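Local coordinates for epidermin biosynthesis protein EpiD (PDB 3QJG) that binds flavin mononucleotide and probably catalyses the oxidative decarboxylation of a peptide precursor in epidermin biosynthesis, at residues A[74-85]-A[105-116]; A[87-95]-A[128-136]. All blocks are in the same frame, centred on the assembly; numbering follows the deposited sequence.

Contact 1: A[74-85]-A[105-116]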
loop_
_atom_site.group_PDB
_atom_site.type_symbol
_atom_site.label_atom_id
_atom_site.label_comp_id
_atom_site.label_asym_id
_atom_site.label_seq_id
_atom_site.Cartn_x
_atom_site.Cartn_y
_atom_site.Cartn_z
ATOM N N ALA A 74 -13.525 -30.899 12.624
ATOM C CA ALA A 74 -14.310 -31.491 13.693
ATOM C C ALA A 74 -14.044 -32.993 13.816
ATOM O O ALA A 74 -13.799 -33.472 14.924
ATOM C CB ALA A 74 -15.860 -31.191 13.546
ATOM N N ASN A 75 -14.012 -33.722 12.691
ATOM C CA ASN A 75 -13.842 -35.192 12.700
ATOM C C ASN A 75 -12.491 -35.665 13.179
ATOM O O ASN A 75 -12.335 -36.815 13.576
ATOM C CB ASN A 75 -13.993 -35.780 11.295
ATOM C CG ASN A 75 -15.374 -35.621 10.742
ATOM O OD1 ASN A 75 -16.354 -35.258 11.461
ATOM N ND2 ASN A 75 -15.484 -35.872 9.449
ATOM N N LYS A 76 -11.509 -34.791 13.071
ATOM C CA LYS A 76 -10.162 -35.060 13.582
ATOM C C LYS A 76 -10.110 -34.975 15.137
ATOM O O LYS A 76 -9.129 -35.369 15.763
ATOM C CB LYS A 76 -9.243 -34.006 12.955
ATOM C CG LYS A 76 -7.781 -34.176 13.206
ATOM C CD LYS A 76 -7.028 -33.105 12.485
ATOM C CE LYS A 76 -5.760 -32.783 13.227
ATOM N NZ LYS A 76 -4.654 -33.647 12.835
ATOM N N HIS A 77 -11.152 -34.414 15.763
ATOM C CA HIS A 77 -11.107 -34.214 17.198
ATOM C C HIS A 77 -12.182 -34.996 17.990
ATOM O O HIS A 77 -13.361 -35.082 17.625
ATOM C CB HIS A 77 -11.149 -32.740 17.531
ATOM C CG HIS A 77 -10.049 -31.940 16.903
ATOM N ND1 HIS A 77 -10.172 -31.341 15.666
ATOM C CD2 HIS A 77 -8.822 -31.603 17.359
ATOM C CE1 HIS A 77 -9.059 -30.702 15.379
ATOM N NE2 HIS A 77 -8.228 -30.834 16.389
ATOM N N ASP A 78 -11.736 -35.586 19.087
ATOM C CA ASP A 78 -12.599 -36.320 19.958
ATOM C C ASP A 78 -13.288 -35.350 20.871
ATOM O O ASP A 78 -14.423 -35.554 21.228
ATOM C CB ASP A 78 -11.771 -37.287 20.752
ATOM C CG ASP A 78 -11.016 -38.226 19.860
ATOM O OD1 ASP A 78 -11.641 -39.177 19.360
ATOM O OD2 ASP A 78 -9.835 -37.968 19.583
ATOM N N LYS A 79 -12.593 -34.281 21.265
ATOM C CA LYS A 79 -13.181 -33.308 22.198
ATOM C C LYS A 79 -12.948 -31.956 21.602
ATOM O O LYS A 79 -11.879 -31.726 21.045
ATOM C CB LYS A 79 -12.540 -33.384 23.606
ATOM C CG LYS A 79 -12.676 -34.736 24.275
ATOM C CD LYS A 79 -14.143 -35.130 24.477
ATOM C CE LYS A 79 -14.307 -36.494 25.198
ATOM N NZ LYS A 79 -15.739 -36.723 25.507
ATOM N N ILE A 80 -13.970 -31.110 21.683
ATOM C CA ILE A 80 -13.856 -29.750 21.319
ATOM C C ILE A 80 -14.320 -28.940 22.489
ATOM O O ILE A 80 -15.453 -29.187 23.046
ATOM C CB ILE A 80 -14.734 -29.395 20.064
ATOM C CG1 ILE A 80 -14.294 -30.328 18.916
ATOM C CG2 ILE A 80 -14.610 -27.911 19.745
ATOM C CD1 ILE A 80 -15.005 -30.212 17.604
ATOM N N ILE A 81 -13.484 -27.968 22.863
ATOM C CA ILE A 81 -13.762 -27.096 23.993
ATOM C C ILE A 81 -13.760 -25.619 23.603
ATOM O O ILE A 81 -12.923 -25.165 22.839
ATOM C CB ILE A 81 -12.829 -27.344 25.191
ATOM C CG1 ILE A 81 -11.406 -26.807 25.021
ATOM C CG2 ILE A 81 -12.678 -28.887 25.523
ATOM C CD1 ILE A 81 -10.627 -26.985 26.327
ATOM N N ILE A 82 -14.710 -24.852 24.127
ATOM C CA ILE A 82 -14.596 -23.426 23.978
ATOM C C ILE A 82 -14.064 -22.815 25.296
ATOM O O ILE A 82 -14.739 -22.832 26.345
ATOM C CB ILE A 82 -15.914 -22.794 23.528
ATOM C CG1 ILE A 82 -16.559 -23.620 22.417
ATOM C CG2 ILE A 82 -15.653 -21.381 23.057
ATOM C CD1 ILE A 82 -17.853 -23.092 21.946
ATOM N N LEU A 83 -12.838 -22.296 25.255
ATOM C CA LEU A 83 -12.170 -21.804 26.465
ATOM C C LEU A 83 -11.175 -20.691 26.125
ATOM O O LEU A 83 -10.198 -20.939 25.390
ATOM C CB LEU A 83 -11.434 -22.951 27.181
ATOM C CG LEU A 83 -11.010 -22.593 28.605
ATOM C CD1 LEU A 83 -10.764 -23.807 29.483
ATOM C CD2 LEU A 83 -9.809 -21.658 28.612
ATOM N N PRO A 84 -11.421 -19.467 26.619
ATOM C CA PRO A 84 -12.623 -18.940 27.306
ATOM C C PRO A 84 -13.763 -18.756 26.316
ATOM O O PRO A 84 -13.507 -18.389 25.170
ATOM C CB PRO A 84 -12.191 -17.568 27.770
ATOM C CG PRO A 84 -11.051 -17.188 26.792
ATOM C CD PRO A 84 -10.378 -18.440 26.456
ATOM N N ALA A 85 -14.999 -18.902 26.790
ATOM C CA ALA A 85 -16.161 -18.816 25.990
ATOM C C ALA A 85 -16.828 -17.534 26.367
ATOM O O ALA A 85 -17.228 -17.405 27.525
ATOM C CB ALA A 85 -17.149 -20.004 26.265
ATOM N N ILE A 105 -17.332 -25.117 13.053
ATOM C CA ILE A 105 -16.826 -26.282 13.712
ATOM C C ILE A 105 -17.696 -26.727 14.885
ATOM O O ILE A 105 -18.053 -27.903 14.926
ATOM C CB ILE A 105 -15.383 -26.120 14.158
ATOM C CG1 ILE A 105 -14.482 -25.931 12.948
ATOM C CG2 ILE A 105 -14.884 -27.401 14.861
ATOM C CD1 ILE A 105 -13.053 -25.395 13.299
ATOM N N CYS A 106 -18.147 -25.790 15.736
ATOM C CA CYS A 106 -18.924 -26.151 16.929
ATOM C C CYS A 106 -20.369 -26.574 16.570
ATOM O O CYS A 106 -20.961 -27.502 17.160
ATOM C CB CYS A 106 -18.871 -25.016 17.989
ATOM S SG CYS A 106 -17.168 -24.693 18.601
ATOM N N HIS A 107 -20.922 -25.904 15.573
ATOM C CA HIS A 107 -22.207 -26.277 14.994
ATOM C C HIS A 107 -22.251 -27.730 14.480
ATOM O O HIS A 107 -23.254 -28.398 14.577
ATOM C CB HIS A 107 -22.512 -25.330 13.846
ATOM C CG HIS A 107 -23.877 -25.464 13.302
ATOM N ND1 HIS A 107 -24.991 -25.115 14.031
ATOM C CD2 HIS A 107 -24.328 -25.932 12.115
ATOM C CE1 HIS A 107 -26.069 -25.325 13.299
ATOM N NE2 HIS A 107 -25.693 -25.811 12.127
ATOM N N THR A 108 -21.141 -28.233 13.993
ATOM C CA THR A 108 -21.063 -29.528 13.383
ATOM C C THR A 108 -20.855 -30.665 14.429
ATOM O O THR A 108 -20.862 -31.866 14.084
ATOM C CB THR A 108 -19.916 -29.482 12.355
ATOM O OG1 THR A 108 -20.130 -28.369 11.459
ATOM C CG2 THR A 108 -19.804 -30.793 11.544
ATOM N N ALA A 109 -20.663 -30.301 15.699
ATOM C CA ALA A 109 -20.077 -31.272 16.626
ATOM C C ALA A 109 -20.522 -31.106 18.075
ATOM O O ALA A 109 -19.721 -31.248 18.996
ATOM C CB ALA A 109 -18.611 -31.190 16.519
ATOM N N PHE A 110 -21.815 -30.775 18.271
ATOM C CA PHE A 110 -22.369 -30.563 19.588
ATOM C C PHE A 110 -22.099 -31.694 20.596
ATOM O O PHE A 110 -21.785 -31.427 21.753
ATOM C CB PHE A 110 -23.883 -30.455 19.465
ATOM C CG PHE A 110 -24.395 -29.092 19.244
ATOM C CD1 PHE A 110 -23.634 -28.125 18.691
ATOM C CD2 PHE A 110 -25.751 -28.774 19.579
ATOM C CE1 PHE A 110 -24.086 -26.870 18.495
ATOM C CE2 PHE A 110 -26.208 -27.510 19.371
ATOM C CZ PHE A 110 -25.419 -26.553 18.840
ATOM N N GLU A 111 -22.218 -32.932 20.117
ATOM C CA GLU A 111 -21.948 -34.158 20.865
ATOM C C GLU A 111 -20.502 -34.228 21.359
ATOM O O GLU A 111 -20.208 -35.033 22.254
ATOM C CB GLU A 111 -22.312 -35.418 20.037
ATOM C CG GLU A 111 -21.197 -35.936 19.074
ATOM C CD GLU A 111 -21.081 -35.134 17.741
ATOM O OE1 GLU A 111 -21.948 -34.257 17.468
ATOM O OE2 GLU A 111 -20.109 -35.404 16.962
ATOM N N LYS A 112 -19.615 -33.367 20.824
ATOM C CA LYS A 112 -18.231 -33.369 21.270
ATOM C C LYS A 112 -17.830 -32.139 22.049
ATOM O O LYS A 112 -16.654 -31.974 22.321
ATOM C CB LYS A 112 -17.289 -33.424 20.068
ATOM C CG LYS A 112 -17.566 -34.485 19.067
ATOM C CD LYS A 112 -16.520 -34.365 17.933
ATOM C CE LYS A 112 -16.389 -35.637 17.187
ATOM N NZ LYS A 112 -15.487 -35.409 16.087
ATOM N N LEU A 113 -18.789 -31.277 22.397
ATOM C CA LEU A 113 -18.488 -29.910 22.699
ATOM C C LEU A 113 -18.739 -29.510 24.127
ATOM O O LEU A 113 -19.823 -29.774 24.686
ATOM C CB LEU A 113 -19.307 -29.017 21.768
ATOM C CG LEU A 113 -19.162 -27.494 21.913
ATOM C CD1 LEU A 113 -17.846 -27.212 21.177
ATOM C CD2 LEU A 113 -20.414 -26.832 21.319
ATOM N N SER A 114 -17.731 -28.848 24.703
ATOM C CA SER A 114 -17.717 -28.410 26.100
ATOM C C SER A 114 -17.425 -26.930 26.073
ATOM O O SER A 114 -16.486 -26.517 25.421
ATOM C CB SER A 114 -16.595 -29.074 26.900
ATOM O OG SER A 114 -16.826 -30.439 27.104
ATOM N N ILE A 115 -18.213 -26.166 26.835
ATOM C CA ILE A 115 -18.101 -24.718 26.911
ATOM C C ILE A 115 -17.691 -24.335 28.343
ATOM O O ILE A 115 -18.269 -24.836 29.310
ATOM C CB ILE A 115 -19.451 -24.057 26.510
ATOM C CG1 ILE A 115 -19.756 -24.373 25.029
ATOM C CG2 ILE A 115 -19.380 -22.565 26.739
ATOM C CD1 ILE A 115 -21.165 -23.951 24.514
ATOM N N PHE A 116 -16.639 -23.516 28.461
ATOM C CA PHE A 116 -16.155 -22.924 29.696
ATOM C C PHE A 116 -16.403 -21.426 29.665
ATOM O O PHE A 116 -15.571 -20.662 29.199
ATOM C CB PHE A 116 -14.681 -23.211 29.844
ATOM C CG PHE A 116 -14.369 -24.655 29.944
ATOM C CD1 PHE A 116 -14.286 -25.283 31.181
ATOM C CD2 PHE A 116 -14.170 -25.417 28.802
ATOM C CE1 PHE A 116 -13.987 -26.637 31.259
ATOM C CE2 PHE A 116 -13.813 -26.789 28.878
ATOM C CZ PHE A 116 -13.741 -27.396 30.097
HETATM O O HOH W 1 -16.937 -34.650 14.003
#
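Lys112 reaches across to the C-terminal end of helix 70-75 and the turn after it, and ties them down with its ammonium group. Its chain is extended beyond CG, and this carries NZ past the carbonyl of Asp78 to two earlier ones. NZ donates to His77 O at 2.6 Å, almost head-on to the carbonyl, and to Ala74 O at 2.8 Å. At Ala74 O it lies well above the carbonyl plane, while the backbone N of His77 bonds to the same oxygen from the other face. A water accepts from NZ and donates to Asn75 OD1. Three protein or water oxygens thus hold the amine.

Strands 79-82 and 113-116 run parallel, as neighbours in the central sheet of this Rossmann-like flavoprotein fold. The crossover between them holds helices 87-94 and 101-107. The ladder starts with Ile80 N to Lys112 O at 2.9 Å and ends with Phe116 N to Ile82 O. Beyond the corner at the cis-Pro84, Ala85 N bonds to Phe116 O.

Ile80 packs against the end of helix 101-107 and the loop after it. Its CG1 lies anti to the carbonyl carbon (chi1 -57°), and CD1 meets Ile105 CG2 and Ala109 CB, each at 3.9 Å. Its CG2 branch rests on Leu113 CD1 at 3.6 Å. Ile82 points to the same face, where its CD1 touches Cys106 SG and Ile115 CG1.

Phe116 takes Leu83 CD1 over one ring face, a CH-pi contact 4.0 Å from the centroid. Ile81 CB and Ile82 O sit at its edge. The ring also meets Tyr144, and Val171 of helix 168-174 packs on it.

Contact 2: A[87-95]-A[128-136]. With FMN (flavin mononucleotide), chain M.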
loop_
_atom_site.group_PDB
_atom_site.type_symbol
_atom_site.label_atom_id
_atom_site.label_comp_id
_atom_site.label_asym_id
_atom_site.label_seq_id
_atom_site.Cartn_x
_atom_site.Cartn_y
_atom_site.Cartn_z
ATOM N N SER A 87 -19.861 -14.683 25.978
ATOM C CA SER A 87 -21.277 -14.652 25.808
ATOM C C SER A 87 -21.739 -14.662 24.330
ATOM O O SER A 87 -22.704 -15.381 23.989
ATOM C CB SER A 87 -21.821 -13.419 26.497
ATOM O OG SER A 87 -23.194 -13.554 26.630
ATOM N N ASN A 88 -21.067 -13.893 23.445
ATOM C CA ASN A 88 -21.429 -13.874 22.031
ATOM C C ASN A 88 -21.356 -15.204 21.395
ATOM O O ASN A 88 -22.285 -15.558 20.661
ATOM C CB ASN A 88 -20.514 -12.885 21.257
ATOM C CG ASN A 88 -20.602 -13.006 19.776
ATOM O OD1 ASN A 88 -21.560 -12.575 19.195
ATOM N ND2 ASN A 88 -19.487 -13.505 19.109
ATOM N N THR A 89 -20.187 -15.892 21.533
ATOM C CA THR A 89 -20.054 -17.190 20.982
ATOM C C THR A 89 -21.118 -18.186 21.542
ATOM O O THR A 89 -21.747 -18.900 20.769
ATOM C CB THR A 89 -18.623 -17.695 21.119
ATOM O OG1 THR A 89 -17.767 -16.958 20.227
ATOM C CG2 THR A 89 -18.515 -19.181 20.841
ATOM N N ILE A 90 -21.406 -18.171 22.839
ATOM C CA ILE A 90 -22.397 -19.110 23.414
ATOM C C ILE A 90 -23.791 -18.879 22.745
ATOM O O ILE A 90 -24.498 -19.833 22.313
ATOM C CB ILE A 90 -22.408 -18.978 24.974
ATOM C CG1 ILE A 90 -21.193 -19.681 25.560
ATOM C CG2 ILE A 90 -23.729 -19.481 25.656
ATOM C CD1 ILE A 90 -20.863 -19.286 26.983
ATOM N N ASN A 91 -24.133 -17.604 22.614
ATOM C CA ASN A 91 -25.432 -17.214 22.105
ATOM C C ASN A 91 -25.537 -17.426 20.553
ATOM O O ASN A 91 -26.621 -17.736 20.000
ATOM C CB ASN A 91 -25.732 -15.786 22.488
ATOM C CG ASN A 91 -25.879 -15.596 23.952
ATOM O OD1 ASN A 91 -26.477 -16.439 24.650
ATOM N ND2 ASN A 91 -25.313 -14.510 24.466
ATOM N N LYS A 92 -24.432 -17.242 19.861
ATOM C CA LYS A 92 -24.390 -17.580 18.444
ATOM C C LYS A 92 -24.559 -19.117 18.290
ATOM O O LYS A 92 -25.354 -19.583 17.449
ATOM C CB LYS A 92 -23.107 -17.107 17.768
ATOM C CG LYS A 92 -22.955 -15.586 17.535
ATOM C CD LYS A 92 -22.447 -15.250 16.199
ATOM C CE LYS A 92 -21.974 -13.851 15.909
ATOM N NZ LYS A 92 -20.798 -13.925 14.905
ATOM N N ILE A 93 -23.778 -19.897 19.049
ATOM C CA ILE A 93 -23.944 -21.337 19.035
ATOM C C ILE A 93 -25.363 -21.791 19.418
ATOM O O ILE A 93 -25.917 -22.623 18.734
ATOM C CB ILE A 93 -22.948 -22.074 19.872
ATOM C CG1 ILE A 93 -21.512 -21.812 19.357
ATOM C CG2 ILE A 93 -23.220 -23.548 19.751
ATOM C CD1 ILE A 93 -20.468 -22.170 20.334
ATOM N N ALA A 94 -25.958 -21.204 20.469
ATOM C CA ALA A 94 -27.271 -21.619 20.876
ATOM C C ALA A 94 -28.152 -21.537 19.646
ATOM O O ALA A 94 -29.005 -22.389 19.490
ATOM C CB ALA A 94 -27.822 -20.753 22.045
ATOM N N ASN A 95 -27.915 -20.558 18.750
ATOM C CA ASN A 95 -28.866 -20.223 17.627
ATOM C C ASN A 95 -28.437 -20.717 16.264
ATOM O O ASN A 95 -29.049 -20.427 15.265
ATOM C CB ASN A 95 -29.046 -18.722 17.558
ATOM C CG ASN A 95 -29.891 -18.191 18.673
ATOM O OD1 ASN A 95 -31.123 -18.335 18.634
ATOM N ND2 ASN A 95 -29.257 -17.503 19.642
ATOM N N VAL A 128 -31.186 -13.881 28.250
ATOM C CA VAL A 128 -30.997 -14.427 26.946
ATOM C C VAL A 128 -29.892 -15.418 27.078
ATOM O O VAL A 128 -30.078 -16.563 26.694
ATOM C CB VAL A 128 -30.678 -13.345 25.921
ATOM C CG1 VAL A 128 -30.431 -13.988 24.581
ATOM C CG2 VAL A 128 -32.001 -12.338 25.859
ATOM N N THR A 129 -28.769 -15.002 27.676
ATOM C CA THR A 129 -27.638 -15.916 27.855
ATOM C C THR A 129 -28.077 -17.124 28.701
ATOM O O THR A 129 -27.736 -18.261 28.407
ATOM C CB THR A 129 -26.428 -15.219 28.474
ATOM O OG1 THR A 129 -26.107 -14.074 27.696
ATOM C CG2 THR A 129 -25.198 -16.162 28.502
ATOM N N GLN A 130 -28.892 -16.881 29.726
ATOM C CA GLN A 130 -29.349 -18.001 30.560
ATOM C C GLN A 130 -30.265 -18.937 29.800
ATOM O O GLN A 130 -30.311 -20.091 30.100
ATOM C CB GLN A 130 -30.106 -17.513 31.820
ATOM C CG GLN A 130 -29.243 -16.950 32.932
ATOM C CD GLN A 130 -30.079 -16.153 33.925
ATOM O OE1 GLN A 130 -31.225 -15.771 33.633
ATOM N NE2 GLN A 130 -29.524 -15.907 35.103
ATOM N N ASN A 131 -31.075 -18.436 28.882
ATOM C CA ASN A 131 -31.967 -19.315 28.108
ATOM C C ASN A 131 -31.158 -20.228 27.133
ATOM O O ASN A 131 -31.493 -21.390 26.889
ATOM C CB ASN A 131 -32.859 -18.488 27.247
ATOM C CG ASN A 131 -33.853 -17.704 28.031
ATOM O OD1 ASN A 131 -34.047 -17.931 29.219
ATOM N ND2 ASN A 131 -34.502 -16.779 27.380
ATOM N N ASN A 132 -30.141 -19.619 26.539
ATOM C CA ASN A 132 -29.271 -20.286 25.584
ATOM C C ASN A 132 -28.407 -21.342 26.199
ATOM O O ASN A 132 -28.191 -22.386 25.596
ATOM C CB ASN A 132 -28.455 -19.236 24.816
ATOM C CG ASN A 132 -29.260 -18.558 23.726
ATOM O OD1 ASN A 132 -30.292 -19.067 23.335
ATOM N ND2 ASN A 132 -28.781 -17.411 23.211
ATOM N N ILE A 133 -27.848 -21.081 27.374
ATOM C CA ILE A 133 -27.137 -22.113 28.127
ATOM C C ILE A 133 -28.021 -23.330 28.420
ATOM O O ILE A 133 -27.587 -24.461 28.205
ATOM C CB ILE A 133 -26.556 -21.554 29.428
ATOM C CG1 ILE A 133 -25.331 -20.681 29.143
ATOM C CG2 ILE A 133 -26.230 -22.702 30.438
ATOM C CD1 ILE A 133 -23.979 -21.490 28.788
ATOM N N ARG A 134 -29.286 -23.105 28.827
ATOM C CA ARG A 134 -30.251 -24.174 29.088
ATOM C C ARG A 134 -30.578 -25.015 27.863
ATOM O O ARG A 134 -30.660 -26.244 27.963
ATOM C CB ARG A 134 -31.581 -23.596 29.612
ATOM C CG ARG A 134 -31.510 -22.902 30.955
ATOM C CD ARG A 134 -32.942 -22.652 31.497
ATOM N NE ARG A 134 -33.531 -21.383 31.032
ATOM C CZ ARG A 134 -33.507 -20.226 31.711
ATOM N NH1 ARG A 134 -32.919 -20.120 32.911
ATOM N NH2 ARG A 134 -34.077 -19.158 31.186
ATOM N N LEU A 135 -30.798 -24.332 26.726
ATOM C CA LEU A 135 -30.949 -24.965 25.406
ATOM C C LEU A 135 -29.696 -25.735 24.975
ATOM O O LEU A 135 -29.733 -26.852 24.453
ATOM C CB LEU A 135 -31.166 -23.875 24.372
ATOM C CG LEU A 135 -32.458 -23.680 23.616
ATOM C CD1 LEU A 135 -33.714 -23.499 24.503
ATOM C CD2 LEU A 135 -32.256 -22.487 22.594
ATOM N N LEU A 136 -28.551 -25.135 25.154
ATOM C CA LEU A 136 -27.327 -25.873 24.803
ATOM C C LEU A 136 -27.267 -27.198 25.602
ATOM O O LEU A 136 -26.995 -28.287 25.029
ATOM C CB LEU A 136 -26.114 -24.980 24.980
ATOM C CG LEU A 136 -25.889 -23.924 23.883
ATOM C CD1 LEU A 136 -24.696 -22.984 24.299
ATOM C CD2 LEU A 136 -25.567 -24.554 22.463
HETATM N N1 FMN M . -16.672 -10.819 26.231
HETATM C C2 FMN M . -16.991 -11.932 26.965
HETATM O O2 FMN M . -18.050 -12.511 26.752
HETATM N N3 FMN M . -16.166 -12.370 27.951
HETATM C C4 FMN M . -15.002 -11.723 28.230
HETATM O O4 FMN M . -14.342 -12.179 29.133
HETATM C C4A FMN M . -14.644 -10.582 27.516
HETATM N N5 FMN M . -13.471 -9.896 27.753
HETATM C C5A FMN M . -13.143 -8.828 26.981
HETATM C C6 FMN M . -11.987 -8.111 27.257
HETATM C C7 FMN M . -11.654 -7.023 26.476
HETATM C C7M FMN M . -10.397 -6.236 26.708
HETATM C C8 FMN M . -12.504 -6.640 25.432
HETATM C C8M FMN M . -12.228 -5.427 24.576
HETATM C C9 FMN M . -13.680 -7.320 25.190
HETATM C C9A FMN M . -14.013 -8.423 25.962
HETATM N N10 FMN M . -15.214 -9.090 25.724
HETATM C C10 FMN M . -15.507 -10.160 26.496
HETATM C "C1'" FMN M . -16.195 -8.713 24.645
HETATM C "C2'" FMN M . -16.077 -9.659 23.453
HETATM O "O2'" FMN M . -14.704 -9.754 23.028
HETATM C "C3'" FMN M . -17.022 -9.156 22.424
HETATM O "O3'" FMN M . -18.395 -9.257 22.871
HETATM C "C4'" FMN M . -16.838 -9.895 21.099
HETATM O "O4'" FMN M . -17.836 -9.502 20.171
HETATM C "C5'" FMN M . -16.998 -11.374 21.222
HETATM O "O5'" FMN M . -16.577 -11.912 19.981
HETATM P P FMN M . -16.242 -13.476 19.820
HETATM O O1P FMN M . -16.378 -13.794 18.364
HETATM O O2P FMN M . -17.207 -14.259 20.650
HETATM O O3P FMN M . -14.855 -13.890 20.083
HETATM O O HOH W 2 -31.372 -16.585 21.661
#
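Asn91 OD1 accepts a hydrogen bond from Asn132 ND2 at 2.9 Å. The bond is straight at the hydrogen (165°) and lies in the amide plane of Asn132, but it meets Asn91 OD1 from above the carbonyl plane. The two amide planes are 54° apart. This bond joins two helices of the flavoprotein fold, 87-94 and 127-138; their segments 87-94 and 128-136 cross at 54°, with axes 9.1 Å apart at closest approach.

The amide nitrogen of Asn91 makes a weak bond to Thr129 OG1 at 3.4 Å. It also donates to Gly96 O of the third subunit, so this amide works both within the chain and at the interface. Thr129 OG1 has a further partner in Met123 O. Ser87 OG, close to Thr129, is bonded to His107 of the third subunit.

Apolar groups fill the other part of the crossing. Ile90 turns its CG2 branch to Ile133 CD1 and Leu136 CD1. Leu136 places its second methyl, CD2, 3.7 Å from Ile93 CG2, and the two side chains cross at about a right angle.

The start of helix 87-94 serves the cofactor. Ser87 N donates to FMN O2 at 2.9 Å. Asn88 ND2 and Thr89 OG1 both donate to the phosphate oxygen O2P. At the far end of the helix, one water accepts from both Asn95 ND2 and Asn132 ND2, at 3.1 Å each.

From the N terminus, the chain runs through helix 70-75 and strand 79-85 into helix 87-94, so the first segments of the two contacts follow each other. Helix 101-107 and strand 113-120 come next, and contact 1 closes its loop there, around helix 87-94. The chain then reaches helix 127-138, where contact 2 closes. The two loops therefore cross. Contact 1 joins neighbouring strands of the sheet, and contact 2 joins two helices that both pack against that sheet. They meet where Ile115 CG2 touches Ile90 CG1 at 3.6 Å and Ile115 CD1 touches Leu136 CD1. Phe110 also packs on Ile93.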